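Local coordinates for disulfide bond forming protein (DsbF) (Mycobacterium tuberculosis, PDB 3IOS), which probably oxidises reduced, unfolded secreted proteins to introduce their disulfide bonds, as an extracellular oxidoreductase of the thioredoxin family, at residues G75-L79 with S106-N110. Sequence-based numbering, arbitrary orientation.
Sequences GVAGL and SVWAN
With chi1 of -82°, Trp108 places CG beside its own backbone N and opposite the carbonyl carbon, and the indole reaches across to the end of the strand that carries Val76; Val76, at chi1 -172°, sets CG1 opposite its N and facing the helix. Val76 CG1 touches Trp108 CD1 at 3.5 Å and presses on Val107 CG1 at the same distance; the methyl-methyl pair is tighter than usual. The one polar link is Trp108 NE1 to Val76 O, 3.0 Å long and fairly straight at 159°. The oxygen lies close to the indole plane, yet the N-H reaches it from well above the carbonyl plane. Farther along, the glycine backbone lies directly against the ring, Gly78 CA 3.5 Å above the Trp108 ring plane and offset toward the rim. Leu79 closes the far end, its CD1 3.7 Å from Trp108 CZ3, and the two side chains cross at about a right angle. Bond and packing together hold the ring's orientation. Phe46, from the adjacent strand 42-47, packs edge-to-face with Trp108. Helix 106-110 is thus joined to the C-terminal end of strand 72-77 in the central sheet of a thioredoxin fold, the tryptophan near, but not touching, the disulfide-forming Cys51-Cys54 pair of its thioredoxin-type CxxC motif.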
loop_
_atom_site.group_PDB
_atom_site.type_symbol
_atom_site.label_atom_id
_atom_site.label_comp_id
_atom_site.label_asym_id
_atom_site.label_seq_id
_atom_site.Cartn_x
_atom_site.Cartn_y
_atom_site.Cartn_z
ATOM N N GLY A 75 2.628 -0.050 1.899
ATOM C CA GLY A 75 2.312 -1.436 1.617
ATOM C C GLY A 75 1.417 -1.904 2.745
ATOM O O GLY A 75 1.613 -1.491 3.889
ATOM N N VAL A 76 0.418 -2.720 2.433
ATOM C CA VAL A 76 -0.498 -3.230 3.450
ATOM C C VAL A 76 -0.524 -4.747 3.314
ATOM O O VAL A 76 -1.279 -5.294 2.518
ATOM C CB VAL A 76 -1.928 -2.668 3.255
ATOM C CG1 VAL A 76 -2.803 -3.059 4.446
ATOM C CG2 VAL A 76 -1.875 -1.142 3.102
ATOM N N ALA A 77 0.317 -5.419 4.094
ATOM C CA ALA A 77 0.421 -6.871 4.045
ATOM C C ALA A 77 -0.666 -7.549 4.857
ATOM O O ALA A 77 -0.942 -7.160 5.990
ATOM C CB ALA A 77 1.784 -7.309 4.543
ATOM N N GLY A 78 -1.275 -8.570 4.271
ATOM C CA GLY A 78 -2.318 -9.293 4.965
ATOM C C GLY A 78 -2.326 -10.771 4.631
ATOM O O GLY A 78 -1.515 -11.252 3.835
ATOM N N LEU A 79 -3.239 -11.491 5.276
ATOM C CA LEU A 79 -3.433 -12.921 5.059
ATOM C C LEU A 79 -2.235 -13.802 5.393
ATOM O O LEU A 79 -1.988 -14.805 4.726
ATOM C CB LEU A 79 -3.872 -13.167 3.611
ATOM C CG LEU A 79 -5.112 -12.384 3.170
ATOM C CD1 LEU A 79 -5.534 -12.831 1.778
ATOM C CD2 LEU A 79 -6.246 -12.610 4.164
ATOM N N SER A 106 -7.841 -5.462 9.593
ATOM C CA SER A 106 -8.645 -4.252 9.711
ATOM C C SER A 106 -8.382 -3.222 8.613
ATOM O O SER A 106 -9.308 -2.536 8.171
ATOM C CB SER A 106 -8.457 -3.613 11.095
ATOM O OG SER A 106 -7.108 -3.284 11.362
ATOM N N VAL A 107 -7.138 -3.106 8.159
ATOM C CA VAL A 107 -6.849 -2.132 7.113
ATOM C C VAL A 107 -7.457 -2.580 5.786
ATOM O O VAL A 107 -8.050 -1.776 5.071
ATOM C CB VAL A 107 -5.325 -1.894 6.955
ATOM C CG1 VAL A 107 -5.073 -0.841 5.877
ATOM C CG2 VAL A 107 -4.733 -1.430 8.283
ATOM N N TRP A 108 -7.317 -3.860 5.446
ATOM C CA TRP A 108 -7.911 -4.357 4.214
ATOM C C TRP A 108 -9.420 -4.142 4.261
ATOM O O TRP A 108 -10.030 -3.708 3.283
ATOM C CB TRP A 108 -7.638 -5.851 4.041
ATOM C CG TRP A 108 -6.292 -6.174 3.483
ATOM C CD1 TRP A 108 -5.113 -5.548 3.763
ATOM C CD2 TRP A 108 -5.976 -7.256 2.605
ATOM N NE1 TRP A 108 -4.074 -6.179 3.117
ATOM C CE2 TRP A 108 -4.577 -7.235 2.402
ATOM C CE3 TRP A 108 -6.737 -8.250 1.977
ATOM C CZ2 TRP A 108 -3.924 -8.169 1.592
ATOM C CZ3 TRP A 108 -6.087 -9.181 1.170
ATOM C CH2 TRP A 108 -4.692 -9.133 0.989
ATOM N N ALA A 109 -10.018 -4.449 5.409
ATOM C CA ALA A 109 -11.460 -4.305 5.577
ATOM C C ALA A 109 -11.892 -2.861 5.360
ATOM O O ALA A 109 -12.917 -2.590 4.733
ATOM C CB ALA A 109 -11.866 -4.770 6.967
ATOM N N ASN A 110 -11.092 -1.938 5.878
ATOM C CA ASN A 110 -11.380 -0.518 5.756
ATOM C C ASN A 110 -11.468 -0.041 4.308
ATOM O O ASN A 110 -12.154 0.938 4.014
ATOM C CB ASN A 110 -10.315 0.291 6.489
ATOM C CG ASN A 110 -10.570 1.776 6.414
ATOM O OD1 ASN A 110 -11.463 2.286 7.064
ATOM N ND2 ASN A 110 -9.796 2.473 5.595
#